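Local coordinates for protein 6-aminohexanoate-cyclic-dimer hydrolase (PDB 3A2Q) that hydrolyses the cyclic dimer of 6-aminohexanoate, a nylon-6 by-product, to the linear dimer as a member of the amidase family, at residues T120-N125 / W342-M347; L309-T314 / V363-Y368; I315-I320 / G409-F414. The protein carries 1 engineered substitution. All blocks are in the same frame, centred on the assembly; numbering follows the deposited sequence.

Contact 1: T120-N125 / W342-M347. With ACA (6-aminohexanoic acid), chain B; ACA (6-aminohexanoic acid), chain C.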
loop_
_atom_site.group_PDB
_atom_site.type_symbol
_atom_site.label_atom_id
_atom_site.label_comp_id
_atom_site.label_asym_id
_atom_site.label_seq_id
_atom_site.Cartn_x
_atom_site.Cartn_y
_atom_site.Cartn_z
ATOM N N THR A 120 -6.295 7.387 6.526
ATOM C CA THR A 120 -6.806 6.693 5.348
ATOM C C THR A 120 -8.171 7.257 4.958
ATOM O O THR A 120 -8.869 7.841 5.792
ATOM C CB THR A 120 -7.015 5.183 5.647
ATOM O OG1 THR A 120 -7.773 4.576 4.592
ATOM C CG2 THR A 120 -7.789 5.010 6.957
ATOM N N PRO A 121 -8.560 7.121 3.680
ATOM C CA PRO A 121 -9.882 7.643 3.329
ATOM C C PRO A 121 -10.849 6.673 4.011
ATOM O O PRO A 121 -10.446 5.569 4.387
ATOM C CB PRO A 121 -9.911 7.543 1.802
ATOM C CG PRO A 121 -8.922 6.441 1.503
ATOM C CD PRO A 121 -7.815 6.711 2.478
ATOM N N GLU A 122 -12.103 7.068 4.190
ATOM C CA GLU A 122 -13.067 6.203 4.864
ATOM C C GLU A 122 -13.145 4.775 4.320
ATOM O O GLU A 122 -13.490 4.558 3.157
ATOM C CB GLU A 122 -14.461 6.823 4.824
ATOM C CG GLU A 122 -15.490 5.983 5.558
ATOM C CD GLU A 122 -16.846 6.640 5.618
ATOM O OE1 GLU A 122 -17.493 6.770 4.558
ATOM O OE2 GLU A 122 -17.256 7.027 6.731
ATOM N N MET A 123 -12.845 3.809 5.183
ATOM C CA MET A 123 -12.871 2.395 4.820
ATOM C C MET A 123 -11.987 2.110 3.605
ATOM O O MET A 123 -12.173 1.107 2.911
ATOM C CB MET A 123 -14.317 1.941 4.557
ATOM C CG MET A 123 -15.226 2.062 5.789
ATOM S SD MET A 123 -16.895 1.404 5.577
ATOM C CE MET A 123 -17.736 2.822 4.803
ATOM N N GLY A 124 -11.020 2.995 3.369
ATOM C CA GLY A 124 -10.095 2.844 2.252
ATOM C C GLY A 124 -10.755 2.953 0.891
ATOM O O GLY A 124 -10.263 2.402 -0.091
ATOM N N ASN A 125 -11.851 3.700 0.822
ATOM C CA ASN A 125 -12.602 3.827 -0.416
ATOM C C ASN A 125 -12.171 4.907 -1.414
ATOM O O ASN A 125 -12.974 5.326 -2.244
ATOM C CB ASN A 125 -14.087 4.009 -0.091
ATOM C CG ASN A 125 -14.988 3.559 -1.222
ATOM O OD1 ASN A 125 -15.976 4.220 -1.546
ATOM N ND2 ASN A 125 -14.658 2.422 -1.827
ATOM N N TRP A 342 -21.014 10.386 1.961
ATOM C CA TRP A 342 -22.058 10.100 0.983
ATOM C C TRP A 342 -21.677 9.044 -0.049
ATOM O O TRP A 342 -22.520 8.259 -0.482
ATOM C CB TRP A 342 -22.504 11.382 0.265
ATOM C CG TRP A 342 -21.501 11.947 -0.692
ATOM C CD1 TRP A 342 -20.459 12.781 -0.397
ATOM C CD2 TRP A 342 -21.440 11.710 -2.104
ATOM N NE1 TRP A 342 -19.755 13.079 -1.541
ATOM C CE2 TRP A 342 -20.334 12.433 -2.602
ATOM C CE3 TRP A 342 -22.214 10.954 -2.997
ATOM C CZ2 TRP A 342 -19.980 12.423 -3.957
ATOM C CZ3 TRP A 342 -21.860 10.944 -4.347
ATOM C CH2 TRP A 342 -20.753 11.675 -4.810
ATOM N N THR A 343 -20.411 9.021 -0.449
ATOM C CA THR A 343 -19.971 8.037 -1.432
ATOM C C THR A 343 -20.164 6.622 -0.896
ATOM O O THR A 343 -20.569 5.724 -1.628
ATOM C CB THR A 343 -18.488 8.236 -1.803
ATOM O OG1 THR A 343 -17.702 8.329 -0.612
ATOM C CG2 THR A 343 -18.313 9.500 -2.629
ATOM N N SER A 344 -19.888 6.434 0.388
ATOM C CA SER A 344 -20.029 5.127 1.016
ATOM C C SER A 344 -21.489 4.705 1.139
ATOM O O SER A 344 -21.845 3.577 0.811
ATOM C CB SER A 344 -19.384 5.130 2.402
ATOM O OG SER A 344 -18.000 5.408 2.319
ATOM N N TRP A 345 -22.338 5.617 1.601
ATOM C CA TRP A 345 -23.746 5.293 1.762
ATOM C C TRP A 345 -24.390 4.864 0.451
ATOM O O TRP A 345 -25.240 3.975 0.430
ATOM C CB TRP A 345 -24.511 6.480 2.350
ATOM C CG TRP A 345 -25.879 6.088 2.783
ATOM C CD1 TRP A 345 -27.057 6.381 2.158
ATOM C CD2 TRP A 345 -26.212 5.257 3.899
ATOM N NE1 TRP A 345 -28.103 5.779 2.815
ATOM C CE2 TRP A 345 -27.612 5.082 3.887
ATOM C CE3 TRP A 345 -25.459 4.639 4.909
ATOM C CZ2 TRP A 345 -28.279 4.313 4.847
ATOM C CZ3 TRP A 345 -26.123 3.874 5.864
ATOM C CH2 TRP A 345 -27.519 3.718 5.825
ATOM N N GLU A 346 -23.980 5.486 -0.649
ATOM C CA GLU A 346 -24.546 5.148 -1.946
ATOM C C GLU A 346 -24.330 3.675 -2.292
ATOM O O GLU A 346 -25.150 3.062 -2.982
ATOM C CB GLU A 346 -23.935 6.036 -3.028
ATOM C CG GLU A 346 -24.656 5.969 -4.356
ATOM C CD GLU A 346 -24.219 7.068 -5.300
ATOM O OE1 GLU A 346 -24.299 8.249 -4.902
ATOM O OE2 GLU A 346 -23.799 6.756 -6.435
ATOM N N MET A 347 -23.229 3.109 -1.804
ATOM C CA MET A 347 -22.910 1.707 -2.066
ATOM C C MET A 347 -23.838 0.761 -1.306
ATOM O O MET A 347 -24.013 -0.395 -1.695
ATOM C CB MET A 347 -21.449 1.422 -1.697
ATOM C CG MET A 347 -20.449 2.218 -2.519
ATOM S SD MET A 347 -18.740 1.884 -2.066
ATOM C CE MET A 347 -18.512 3.011 -0.746
HETATM C C ACA B . -12.779 -0.672 -1.712
HETATM O O ACA B . -13.125 0.368 -1.150
HETATM C C2 ACA B . -12.567 -1.938 -0.909
HETATM C C3 ACA B . -11.774 -1.689 0.363
HETATM C C4 ACA B . -10.285 -1.845 0.103
HETATM C C5 ACA B . -9.470 -0.741 0.753
HETATM C C6 ACA B . -8.101 -0.610 0.097
HETATM N N ACA B . -7.978 0.617 -0.688
HETATM C C ACA C . -7.589 0.653 -1.958
HETATM O O ACA C . -6.980 -0.277 -2.496
HETATM C C2 ACA C . -7.929 1.918 -2.733
HETATM C C3 ACA C . -8.851 1.664 -3.921
HETATM C C4 ACA C . -10.328 1.625 -3.522
HETATM C C5 ACA C . -11.120 0.692 -4.439
HETATM C C6 ACA C . -12.525 0.407 -3.918
HETATM N N ACA C . -12.572 -0.750 -3.023
HETATM O O HOH W 1 -16.434 6.309 0.240
#

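Contact 2: L309-T314 / V363-Y368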
loop_
_atom_site.group_PDB
_atom_site.type_symbol
_atom_site.label_atom_id
_atom_site.label_comp_id
_atom_site.label_asym_id
_atom_site.label_seq_id
_atom_site.Cartn_x
_atom_site.Cartn_y
_atom_site.Cartn_z
ATOM N N LEU A 309 -13.129 -4.354 -14.287
ATOM C CA LEU A 309 -13.353 -3.339 -13.269
ATOM C C LEU A 309 -14.827 -3.166 -12.925
ATOM O O LEU A 309 -15.167 -2.813 -11.793
ATOM C CB LEU A 309 -12.749 -1.996 -13.697
ATOM C CG LEU A 309 -12.467 -1.021 -12.545
ATOM C CD1 LEU A 309 -11.520 -1.667 -11.534
ATOM C CD2 LEU A 309 -11.856 0.255 -13.089
ATOM N N LYS A 310 -15.703 -3.417 -13.893
ATOM C CA LYS A 310 -17.137 -3.288 -13.644
ATOM C C LYS A 310 -17.548 -4.341 -12.617
ATOM O O LYS A 310 -18.272 -4.050 -11.661
ATOM C CB LYS A 310 -17.929 -3.490 -14.937
ATOM C CG LYS A 310 -19.420 -3.273 -14.774
ATOM C CD LYS A 310 -20.174 -3.613 -16.046
ATOM C CE LYS A 310 -21.673 -3.419 -15.862
ATOM N NZ LYS A 310 -22.206 -4.256 -14.756
ATOM N N ASP A 311 -17.065 -5.563 -12.824
ATOM C CA ASP A 311 -17.351 -6.681 -11.931
ATOM C C ASP A 311 -16.726 -6.443 -10.564
ATOM O O ASP A 311 -17.312 -6.770 -9.540
ATOM C CB ASP A 311 -16.793 -7.980 -12.513
ATOM C CG ASP A 311 -17.393 -8.321 -13.857
ATOM O OD1 ASP A 311 -18.618 -8.560 -13.921
ATOM O OD2 ASP A 311 -16.638 -8.345 -14.851
ATOM N N TYR A 312 -15.526 -5.875 -10.556
ATOM C CA TYR A 312 -14.833 -5.593 -9.313
ATOM C C TYR A 312 -15.612 -4.553 -8.503
ATOM O O TYR A 312 -15.727 -4.652 -7.280
ATOM C CB TYR A 312 -13.423 -5.085 -9.622
ATOM C CG TYR A 312 -12.541 -4.912 -8.410
ATOM C CD1 TYR A 312 -12.365 -5.951 -7.495
ATOM C CD2 TYR A 312 -11.864 -3.717 -8.187
ATOM C CE1 TYR A 312 -11.536 -5.799 -6.385
ATOM C CE2 TYR A 312 -11.031 -3.556 -7.084
ATOM C CZ TYR A 312 -10.873 -4.597 -6.188
ATOM O OH TYR A 312 -10.065 -4.427 -5.091
ATOM N N SER A 313 -16.151 -3.557 -9.198
ATOM C CA SER A 313 -16.917 -2.495 -8.555
ATOM C C SER A 313 -18.132 -3.061 -7.825
ATOM O O SER A 313 -18.456 -2.629 -6.720
ATOM C CB SER A 313 -17.379 -1.473 -9.602
ATOM O OG SER A 313 -17.955 -0.336 -8.977
ATOM N N THR A 314 -18.803 -4.020 -8.451
ATOM C CA THR A 314 -19.979 -4.641 -7.850
ATOM C C THR A 314 -19.601 -5.351 -6.554
ATOM O O THR A 314 -20.311 -5.263 -5.556
ATOM C CB THR A 314 -20.623 -5.641 -8.824
ATOM O OG1 THR A 314 -21.082 -4.931 -9.983
ATOM C CG2 THR A 314 -21.799 -6.362 -8.160
ATOM N N VAL A 363 -17.076 -12.610 -9.119
ATOM C CA VAL A 363 -15.856 -13.219 -8.603
ATOM C C VAL A 363 -15.233 -14.093 -9.686
ATOM O O VAL A 363 -14.013 -14.089 -9.874
ATOM C CB VAL A 363 -16.135 -14.064 -7.339
ATOM C CG1 VAL A 363 -14.875 -14.822 -6.924
ATOM C CG2 VAL A 363 -16.597 -13.161 -6.208
ATOM N N ASP A 364 -16.060 -14.842 -10.407
ATOM C CA ASP A 364 -15.539 -15.686 -11.479
ATOM C C ASP A 364 -14.843 -14.835 -12.535
ATOM O O ASP A 364 -13.819 -15.235 -13.085
ATOM C CB ASP A 364 -16.659 -16.485 -12.149
ATOM C CG ASP A 364 -17.054 -17.720 -11.362
ATOM O OD1 ASP A 364 -16.397 -18.019 -10.343
ATOM O OD2 ASP A 364 -18.021 -18.395 -11.776
ATOM N N GLU A 365 -15.406 -13.667 -12.830
ATOM C CA GLU A 365 -14.810 -12.780 -13.829
ATOM C C GLU A 365 -13.405 -12.360 -13.407
ATOM O O GLU A 365 -12.522 -12.198 -14.247
ATOM C CB GLU A 365 -15.684 -11.538 -14.045
ATOM C CG GLU A 365 -16.917 -11.797 -14.910
ATOM C CD GLU A 365 -16.583 -12.533 -16.202
ATOM O OE1 GLU A 365 -15.720 -12.050 -16.963
ATOM O OE2 GLU A 365 -17.182 -13.596 -16.459
ATOM N N LEU A 366 -13.203 -12.184 -12.106
ATOM C CA LEU A 366 -11.890 -11.803 -11.608
ATOM C C LEU A 366 -10.907 -12.955 -11.810
ATOM O O LEU A 366 -9.771 -12.737 -12.238
ATOM C CB LEU A 366 -11.952 -11.438 -10.120
ATOM C CG LEU A 366 -12.827 -10.250 -9.705
ATOM C CD1 LEU A 366 -12.497 -9.881 -8.271
ATOM C CD2 LEU A 366 -12.584 -9.062 -10.615
ATOM N N ARG A 367 -11.342 -14.177 -11.510
ATOM C CA ARG A 367 -10.467 -15.336 -11.665
ATOM C C ARG A 367 -10.089 -15.508 -13.132
ATOM O O ARG A 367 -8.943 -15.802 -13.452
ATOM C CB ARG A 367 -11.143 -16.621 -11.155
ATOM C CG ARG A 367 -11.713 -16.540 -9.744
ATOM C CD ARG A 367 -10.769 -15.857 -8.759
ATOM N NE ARG A 367 -11.308 -15.907 -7.403
ATOM C CZ ARG A 367 -11.084 -14.993 -6.462
ATOM N NH1 ARG A 367 -10.323 -13.936 -6.722
ATOM N NH2 ARG A 367 -11.624 -15.142 -5.260
ATOM N N TYR A 368 -11.054 -15.323 -14.026
ATOM C CA TYR A 368 -10.768 -15.474 -15.445
ATOM C C TYR A 368 -9.771 -14.427 -15.916
ATOM O O TYR A 368 -8.856 -14.742 -16.670
ATOM C CB TYR A 368 -12.058 -15.403 -16.272
ATOM C CG TYR A 368 -12.717 -16.759 -16.459
ATOM C CD1 TYR A 368 -12.008 -17.822 -17.017
ATOM C CD2 TYR A 368 -14.042 -16.985 -16.071
ATOM C CE1 TYR A 368 -12.591 -19.079 -17.184
ATOM C CE2 TYR A 368 -14.639 -18.245 -16.236
ATOM C CZ TYR A 368 -13.903 -19.285 -16.793
ATOM O OH TYR A 368 -14.464 -20.535 -16.956
HETATM O O HOH W 2 -15.560 -8.985 -17.251
#

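Contact 3: I315-I320 / G409-F414. With ACA (6-aminohexanoic acid), chain C.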
loop_
_atom_site.group_PDB
_atom_site.type_symbol
_atom_site.label_atom_id
_atom_site.label_comp_id
_atom_site.label_asym_id
_atom_site.label_seq_id
_atom_site.Cartn_x
_atom_site.Cartn_y
_atom_site.Cartn_z
ATOM N N ILE A 315 -18.466 -6.044 -6.569
ATOM C CA ILE A 315 -18.003 -6.737 -5.377
ATOM C C ILE A 315 -17.681 -5.702 -4.306
ATOM O O ILE A 315 -17.983 -5.900 -3.128
ATOM C CB ILE A 315 -16.755 -7.582 -5.685
ATOM C CG1 ILE A 315 -17.137 -8.731 -6.615
ATOM C CG2 ILE A 315 -16.140 -8.094 -4.388
ATOM C CD1 ILE A 315 -15.957 -9.525 -7.143
ATOM N N CYS A 316 -17.083 -4.588 -4.722
ATOM C CA CYS A 316 -16.736 -3.520 -3.793
ATOM C C CYS A 316 -17.984 -2.907 -3.146
ATOM O O CYS A 316 -17.956 -2.546 -1.969
ATOM C CB CYS A 316 -15.922 -2.437 -4.505
ATOM S SG CYS A 316 -14.187 -2.894 -4.790
ATOM N N ASP A 317 -19.073 -2.792 -3.906
ATOM C CA ASP A 317 -20.306 -2.237 -3.347
ATOM C C ASP A 317 -20.754 -3.091 -2.168
ATOM O O ASP A 317 -21.107 -2.574 -1.113
ATOM C CB ASP A 317 -21.430 -2.207 -4.387
ATOM C CG ASP A 317 -21.216 -1.155 -5.456
ATOM O OD1 ASP A 317 -20.487 -0.177 -5.192
ATOM O OD2 ASP A 317 -21.792 -1.302 -6.555
ATOM N N VAL A 318 -20.737 -4.405 -2.369
ATOM C CA VAL A 318 -21.138 -5.360 -1.341
ATOM C C VAL A 318 -20.200 -5.326 -0.142
ATOM O O VAL A 318 -20.648 -5.364 1.004
ATOM C CB VAL A 318 -21.188 -6.796 -1.924
ATOM C CG1 VAL A 318 -21.379 -7.836 -0.810
ATOM C CG2 VAL A 318 -22.318 -6.894 -2.934
ATOM N N ALA A 319 -18.898 -5.237 -0.405
ATOM C CA ALA A 319 -17.902 -5.210 0.663
ATOM C C ALA A 319 -18.036 -3.996 1.581
ATOM O O ALA A 319 -17.983 -4.132 2.800
ATOM C CB ALA A 319 -16.494 -5.259 0.068
ATOM N N ILE A 320 -18.196 -2.811 1.004
ATOM C CA ILE A 320 -18.336 -1.611 1.819
ATOM C C ILE A 320 -19.655 -1.664 2.585
ATOM O O ILE A 320 -19.713 -1.331 3.765
ATOM C CB ILE A 320 -18.294 -0.329 0.959
ATOM C CG1 ILE A 320 -16.901 -0.168 0.343
ATOM C CG2 ILE A 320 -18.618 0.892 1.825
ATOM C CD1 ILE A 320 -15.796 -0.045 1.375
ATOM N N GLY A 409 -23.727 4.539 -10.969
ATOM C CA GLY A 409 -23.303 3.146 -11.075
ATOM C C GLY A 409 -21.960 2.630 -10.582
ATOM O O GLY A 409 -21.879 1.524 -10.042
ATOM N N ARG A 410 -20.905 3.412 -10.750
ATOM C CA ARG A 410 -19.595 2.925 -10.343
ATOM C C ARG A 410 -18.844 3.686 -9.254
ATOM O O ARG A 410 -19.124 4.847 -8.971
ATOM C CB ARG A 410 -18.711 2.787 -11.590
ATOM C CG ARG A 410 -17.283 2.307 -11.349
ATOM C CD ARG A 410 -16.542 2.076 -12.658
ATOM N NE ARG A 410 -17.150 1.027 -13.463
ATOM C CZ ARG A 410 -16.612 0.544 -14.574
ATOM N NH1 ARG A 410 -15.454 1.017 -15.005
ATOM N NH2 ARG A 410 -17.230 -0.409 -15.256
ATOM N N GLN A 411 -17.886 2.987 -8.650
ATOM C CA GLN A 411 -17.030 3.499 -7.581
ATOM C C GLN A 411 -16.445 4.860 -7.973
ATOM O O GLN A 411 -16.038 5.061 -9.119
ATOM C CB GLN A 411 -15.884 2.511 -7.332
ATOM C CG GLN A 411 -15.396 2.427 -5.899
ATOM C CD GLN A 411 -16.384 1.731 -4.986
ATOM O OE1 GLN A 411 -16.144 1.585 -3.787
ATOM N NE2 GLN A 411 -17.503 1.295 -5.550
ATOM N N SER A 412 -16.400 5.791 -7.025
ATOM C CA SER A 412 -15.862 7.122 -7.302
ATOM C C SER A 412 -14.372 7.039 -7.636
ATOM O O SER A 412 -13.857 7.843 -8.410
ATOM C CB SER A 412 -16.089 8.060 -6.104
ATOM O OG SER A 412 -15.534 7.531 -4.913
ATOM N N ALA A 413 -13.692 6.045 -7.070
ATOM C CA ALA A 413 -12.266 5.863 -7.313
ATOM C C ALA A 413 -11.996 5.273 -8.694
ATOM O O ALA A 413 -10.857 5.263 -9.156
ATOM C CB ALA A 413 -11.664 4.966 -6.235
ATOM N N PHE A 414 -13.041 4.783 -9.350
ATOM C CA PHE A 414 -12.892 4.188 -10.673
ATOM C C PHE A 414 -13.278 5.124 -11.813
ATOM O O PHE A 414 -13.467 4.677 -12.939
ATOM C CB PHE A 414 -13.722 2.904 -10.787
ATOM C CG PHE A 414 -13.299 1.810 -9.838
ATOM C CD1 PHE A 414 -12.057 1.846 -9.212
ATOM C CD2 PHE A 414 -14.134 0.723 -9.598
ATOM C CE1 PHE A 414 -11.654 0.817 -8.365
ATOM C CE2 PHE A 414 -13.735 -0.316 -8.748
ATOM C CZ PHE A 414 -12.492 -0.265 -8.134
HETATM C C ACA C . -7.589 0.653 -1.958
HETATM O O ACA C . -6.980 -0.277 -2.496
HETATM C C2 ACA C . -7.929 1.918 -2.733
HETATM C C3 ACA C . -8.851 1.664 -3.921
HETATM C C4 ACA C . -10.328 1.625 -3.522
HETATM C C5 ACA C . -11.120 0.692 -4.439
HETATM C C6 ACA C . -12.525 0.407 -3.918
HETATM N N ACA C . -12.572 -0.750 -3.023
HETATM O O HOH W 3 -20.661 -0.762 -8.828
#

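Contact 1: T120-N125 / W342-M347
Behind one wall of the substrate pocket of this amidase-family enzyme, the loop carrying the pocket residues Met123 and Asn125 rests on helix 342-352, where Glu122, Met123 and Asn125 meet Ser344 and Met347. The bound substrate is two 6-aminohexanoic acid units closed into a ring by two amide bonds. Asn125 is the residue that faces both ways. Asn125 ND2 donates to the carbonyl O of one unit at 2.7 Å, with an N-H...O angle of 148°, and also bonds to Gln411 OE1. These two acceptors fix the rotation of the amide. Its OD1 is turned to the helix. Asn125 OD1 accepts from a water at 2.8 Å, and this water also donates to Ser344 OG and lies by Thr343 OG1. The backbone adds a grip on the ring, since Gly124 O accepts from the N of the same substrate unit at 3.0 Å. Gly124 has a positive phi, and a CB there would run into this unit.

The direct polar link is Ser344 OG to Glu122 OE1, 2.7 Å long. The hydroxyl meets the anti side of the carboxylate, 24° out of its plane. Glu122 reaches it with an extended chain, CG anti to the backbone N (chi1 -178°). OE1 also accepts from Glu341 N, so it holds the start of the helix by two bonds. Met123 CE packs beside this pair, 3.6 Å from Ser344 OG. Met347 comes from the opposite direction to Asn125, and its methyl CE lies by OD1 in a tight approach whose exact length is doubtful.

The loop 120-125 follows strand 113-118 of the mixed sheet. Met123 and Met347 both also touch Ile320, so helix 308-331 packs against loop and helix 342-352 together.

Contact 2: L309-T314 / V363-Y368
Asp311 OD2 and Glu365 OE1 share one water, which donates to both. The bond from the water to Asp311 OD2 is 2.7 Å. The one to Glu365 OE1 is longer, at 3.1 Å. The two carboxylates carry like charge, and their nearest oxygens, Asp311 OD2 and Glu365 OE1, stay 4.4 Å apart. The water between them probably eases the repulsion.

What Asp311 touches directly is the aliphatic root of Glu365. Asp311 OD2 lies 3.4 Å from Glu365 CB and almost as near to Glu365 CG. The glutamate starts out toward the aspartate, but the chain bends at chi2 (-49°) and carries its carboxylate away. The two carboxylate planes are 45° apart.

This is a helix-to-helix contact. Helix 308-331 and helix 356-378 lie side by side at the outer part of the alpha/beta fold, and the aspartate-glutamate pair sits toward solvent. With an alanine here in place of the aspartate, the bridging water is likely to lose one of its two acceptors, and a gap would probably open beside Glu365 CB.

One residue further on, the contact turns apolar and buried. Leu366 CD1 comes within 4.0 Å of Tyr312 CD1, at an oblique approach to the ring. The other methyl, Leu366 CD2, lies 4.2 Å from Tyr312 CB, so the leucine fork spans the root and the near ortho carbon of the tyrosine. The leucine branch runs roughly perpendicular to the tyrosine side chain. Leu366 also packs on Ile315 of helix 308-331, one turn along.

The tyrosine ring is directed inward with CG anti to the backbone N (chi1 -173°). It touches Val206 of helix 202-207, and its hydroxyl makes a weak hydrogen bond with Ala171 O. The Tyr312 side chain comes to about 5 Å from the bound substrate.

Contact 3: I315-I320 / G409-F414
Cys316, Gln411 and Phe414 line the substrate pocket of the amidase fold, where helix 308-331 faces the loop before helix 416-422. Cys316 SG is 3.2 Å from the amide N of one 6-aminohexanoic acid unit. Gln411 touches the same unit at C6, with Gln411 OE1 3.8 Å from that carbon. Phe414 meets the chain further on: Phe414 CE1 is 4.0 Å from C5, at an oblique approach to the ring. The Gln411 CG packs over the centre of one face of this ring, so the two loop residues support each other.

The second shell sets the Gln411 amide. The chain bends at chi2 (72°), which brings its end to the helix. Gln411 OE1, which holds Asn125 ND2, lies 4.1 Å from Cys316 CB. On the other branch, Gln411 NE2 gives a weak hydrogen bond to Asp317 OD1, 3.3 Å long at 141°. The carboxylate and amide planes are 31° apart, and the two side chains run alongside each other, pointing opposite ways.

Asp317 is positioned in turn by Arg350 of helix 342-352, whose NE makes a salt bridge with OD2. This ion pair probably keeps the buried aspartate ionised. A water reaches the loop backbone from the same oxygen, donating to Asp317 OD2 at 2.6 Å and to Gly409 O at 2.9 Å.

Overall arrangement
The three contacts are interleaved along the chain. Loop 120-125 comes first, then 309-314 and 315-320 as successive parts of helix 308-331, then 342-347, 363-368 and last 409-414. Contacts 1 and 3 have centres 9 Å apart and share the substrate, with Asn125 and Gln411 joined across them. Contact 2 shares helix 308-331 with contact 3, 11 Å away between centres, and Tyr312 packs on Phe414. Contacts 1 and 2 do not touch; their centres are 20 Å apart. Helix 308-331 lines one side of the pocket with Cys316 and Ile320. Helices 342-352 and 356-378, which follow it in the chain, pack against it from outside the pocket lining.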